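Local coordinates for protein glycosyl hydrolase (Bacteroides ovatus, PDB 3QC2) that is a predicted glycosyl hydrolase whose chain is built mainly of antiparallel beta-sheets and belongs to the beta-fructosidase clan, at residues N62-V67 with Y88-D93. Residues are numbered along the deposited sequence; the frame is centred on the assembly and turned at random.
Sequences NGEIVV and YATSTD
In one of the two conformers of Thr90, its OG1 donates a hydrogen bond to Glu64 OE1 at 2.7 Å, the one side-chain hydrogen bond between 62-67 and 88-93. The hydroxyl comes from above the carboxylate, 46° out of its plane. Glu64 brings the carboxylate there with CG anti to its own carbonyl carbon and an extended chain beyond. Glu64 CB itself lies 3.3 Å from Ser91 O. The other oxygen, Glu64 OE2, rests 3.6 Å from the methyl CG2 of Thr92, the two side chains running alongside and pointing the same way. On the same face as Thr90, Val66 CG1 meets the Tyr88 ring obliquely, 3.7 Å from CE2. With CG1 anti to the backbone N, Val66 sets this methyl against the ring and leaves CG2 between the phenol OH and Thr90 OG1.

Beneath these side chains, the backbones pair as the two arms of a beta hairpin, inner strands of a four-stranded antiparallel sheet, consistent with one blade of the five-bladed beta-propeller of this clan. Ile65 with Ser91 and Val67 with Ala89 are hydrogen-bonded pairs, and Val66 with Thr90 is the non-hydrogen-bonded pair between them. Val67 N to Ala89 O, 2.8 Å, is nearly straight at 170°, whereas Ser91 N to Ile65 O, also 2.8 Å, bends to 137°. Carbonyls of Ile65 and Ala89 additionally receive CA-H contacts from Thr90 and Val66.

The opposite face carries Ile65, Val67, Ala89 and Ser91. There Ile65 packs on Tyr337 and Tyr339, and Val67 on Pro56 and Ala58 of the neighbouring strand 52-61. Where strand 84-91 ends, Ser91 OG accepts from Asp93 N at 3.2 Å, an ST turn, and also bonds to His96 O.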
ATOM      1  N   ASN A  62      20.400  -2.956   0.614  1.00 32.26           N
ATOM      2  CA  ASN A  62      21.720  -3.113  -0.035  1.00 33.47           C
ATOM      3  C   ASN A  62      21.933  -2.231  -1.262  1.00 33.32           C
ATOM      4  O   ASN A  62      22.409  -2.699  -2.295  1.00 33.64           O
ATOM      5  CB  ASN A  62      21.967  -4.596  -0.409  1.00 34.12           C
ATOM      6  CG  ASN A  62      22.522  -5.407   0.739  1.00 36.54           C
ATOM      7  OD1 ASN A  62      22.240  -5.137   1.927  1.00 38.57           O
ATOM      8  ND2 ASN A  62      23.332  -6.419   0.398  1.00 38.80           N
ATOM      9  N   GLY A  63      21.580  -0.956  -1.144  1.00 33.00           N
ATOM     10  CA  GLY A  63      21.733  -0.006  -2.260  1.00 32.93           C
ATOM     11  C   GLY A  63      20.843  -0.306  -3.476  1.00 32.12           C
ATOM     12  O   GLY A  63      21.115   0.170  -4.574  1.00 32.50           O
ATOM     13  N   GLU A  64      19.780  -1.093  -3.266  1.00 31.17           N
ATOM     14  CA  GLU A  64      18.844  -1.466  -4.344  1.00 30.27           C
ATOM     15  C   GLU A  64      17.422  -1.343  -3.885  1.00 28.74           C
ATOM     16  O   GLU A  64      17.138  -1.449  -2.694  1.00 28.55           O
ATOM     17  CB  GLU A  64      19.082  -2.910  -4.775  1.00 30.72           C
ATOM     18  CG  GLU A  64      20.397  -3.148  -5.477  1.00 32.72           C
ATOM     19  CD  GLU A  64      20.575  -4.602  -5.925  1.00 34.86           C
ATOM     20  OE1 GLU A  64      19.808  -5.483  -5.448  1.00 36.40           O
ATOM     21  OE2 GLU A  64      21.491  -4.869  -6.741  1.00 36.22           O
ATOM     22  N   ILE A  65      16.518  -1.128  -4.834  1.00 27.58           N
ATOM     23  CA  ILE A  65      15.097  -1.064  -4.534  1.00 26.27           C
ATOM     24  C   ILE A  65      14.513  -2.469  -4.622  1.00 25.80           C
ATOM     25  O   ILE A  65      14.627  -3.116  -5.657  1.00 26.19           O
ATOM     26  CB  ILE A  65      14.344  -0.169  -5.524  1.00 25.98           C
ATOM     27  CG1 ILE A  65      14.773   1.288  -5.357  1.00 25.59           C
ATOM     28  CG2 ILE A  65      12.803  -0.322  -5.326  1.00 24.99           C
ATOM     29  CD1 ILE A  65      14.107   2.238  -6.321  1.00 25.19           C
ATOM     30  N   VAL A  66      13.904  -2.940  -3.531  1.00 24.93           N
ATOM     31  CA  VAL A  66      13.255  -4.256  -3.503  1.00 24.48           C
ATOM     32  C   VAL A  66      11.743  -4.067  -3.470  1.00 23.83           C
ATOM     33  O   VAL A  66      11.223  -3.236  -2.719  1.00 23.62           O
ATOM     34  CB  VAL A  66      13.685  -5.092  -2.282  1.00 24.76           C
ATOM     35  CG1 VAL A  66      12.802  -6.321  -2.123  1.00 24.74           C
ATOM     36  CG2 VAL A  66      15.154  -5.499  -2.395  1.00 25.20           C
ATOM     37  N   VAL A  67      11.048  -4.824  -4.300  1.00 23.58           N
ATOM     38  CA  VAL A  67       9.617  -4.790  -4.351  1.00 22.96           C
ATOM     39  C   VAL A  67       9.049  -6.169  -4.045  1.00 23.15           C
ATOM     40  O   VAL A  67       9.552  -7.169  -4.538  1.00 23.44           O
ATOM     41  CB  VAL A  67       9.101  -4.330  -5.759  1.00 22.83           C
ATOM     42  CG1 VAL A  67       7.661  -4.778  -5.993  1.00 21.83           C
ATOM     43  CG2 VAL A  67       9.247  -2.805  -5.926  1.00 22.44           C
ATOM     44  N   TYR A  88       8.966 -11.539  -5.080  1.00 24.53           N
ATOM     45  CA  TYR A  88      10.133 -10.721  -4.703  1.00 24.57           C
ATOM     46  C   TYR A  88      10.869 -10.275  -5.969  1.00 24.72           C
ATOM     47  O   TYR A  88      11.100 -11.069  -6.853  1.00 24.92           O
ATOM     48  CB  TYR A  88      11.063 -11.561  -3.810  1.00 25.36           C
ATOM     49  CG  TYR A  88      12.397 -10.902  -3.381  1.00 25.94           C
ATOM     50  CD1 TYR A  88      13.482 -10.833  -4.255  1.00 27.22           C
ATOM     51  CD2 TYR A  88      12.566 -10.402  -2.083  1.00 26.25           C
ATOM     52  CE1 TYR A  88      14.696 -10.254  -3.862  1.00 27.78           C
ATOM     53  CE2 TYR A  88      13.762  -9.823  -1.682  1.00 26.80           C
ATOM     54  CZ  TYR A  88      14.827  -9.751  -2.572  1.00 28.09           C
ATOM     55  OH  TYR A  88      16.020  -9.185  -2.171  1.00 29.70           O
ATOM     56  N   ALA A  89      11.217  -8.986  -6.035  1.00 24.35           N
ATOM     57  CA  ALA A  89      11.931  -8.412  -7.183  1.00 24.48           C
ATOM     58  C   ALA A  89      12.881  -7.333  -6.696  1.00 24.45           C
ATOM     59  O   ALA A  89      12.568  -6.604  -5.750  1.00 24.05           O
ATOM     60  CB  ALA A  89      10.972  -7.845  -8.159  1.00 23.86           C
ATOM     61  N   THR A  90      14.032  -7.231  -7.346  1.00 25.02           N
ATOM     62  CA  THR A  90      15.046  -6.244  -6.983  0.50 25.20           C
ATOM     63  C   THR A  90      15.401  -5.391  -8.199  1.00 25.37           C
ATOM     64  O   THR A  90      15.301  -5.853  -9.341  1.00 25.65           O
ATOM     65  CB  THR A  90      16.320  -6.936  -6.408  0.50 25.86           C
ATOM     66  OG1 THR A  90      17.216  -5.951  -5.885  0.50 26.66           O
ATOM     67  CG2 THR A  90      17.021  -7.764  -7.463  0.50 26.20           C
ATOM     68  N   SER A  91      15.813  -4.145  -7.951  1.00 25.28           N
ATOM     69  CA  SER A  91      16.188  -3.222  -9.033  1.00 25.76           C
ATOM     70  C   SER A  91      17.345  -2.299  -8.648  1.00 26.34           C
ATOM     71  O   SER A  91      17.443  -1.859  -7.495  1.00 26.23           O
ATOM     72  CB  SER A  91      14.991  -2.369  -9.423  1.00 25.12           C
ATOM     73  OG  SER A  91      15.354  -1.390 -10.386  1.00 25.36           O
ATOM     74  N   THR A  92      18.203  -1.992  -9.623  1.00 27.03           N
ATOM     75  CA  THR A  92      19.337  -1.081  -9.409  1.00 27.84           C
ATOM     76  C   THR A  92      19.010   0.347  -9.845  1.00 27.86           C
ATOM     77  O   THR A  92      19.747   1.279  -9.513  1.00 28.30           O
ATOM     78  CB  THR A  92      20.608  -1.533 -10.200  1.00 28.93           C
ATOM     79  OG1 THR A  92      20.323  -1.541 -11.607  1.00 29.40           O
ATOM     80  CG2 THR A  92      21.081  -2.937  -9.751  1.00 28.77           C
ATOM     81  N   ASP A  93      17.915   0.518 -10.595  1.00 27.60           N
ATOM     82  CA  ASP A  93      17.537   1.846 -11.126  1.00 27.92           C
ATOM     83  C   ASP A  93      16.088   2.279 -10.818  1.00 27.31           C
ATOM     84  O   ASP A  93      15.677   3.376 -11.206  1.00 27.54           O
ATOM     85  CB  ASP A  93      17.776   1.868 -12.644  1.00 28.44           C
ATOM     86  CG  ASP A  93      16.931   0.811 -13.403  1.00 28.17           C
ATOM     87  OD1 ASP A  93      16.089   0.128 -12.770  1.00 26.47           O
ATOM     88  OD2 ASP A  93      17.115   0.686 -14.630  1.00 27.69           O
TER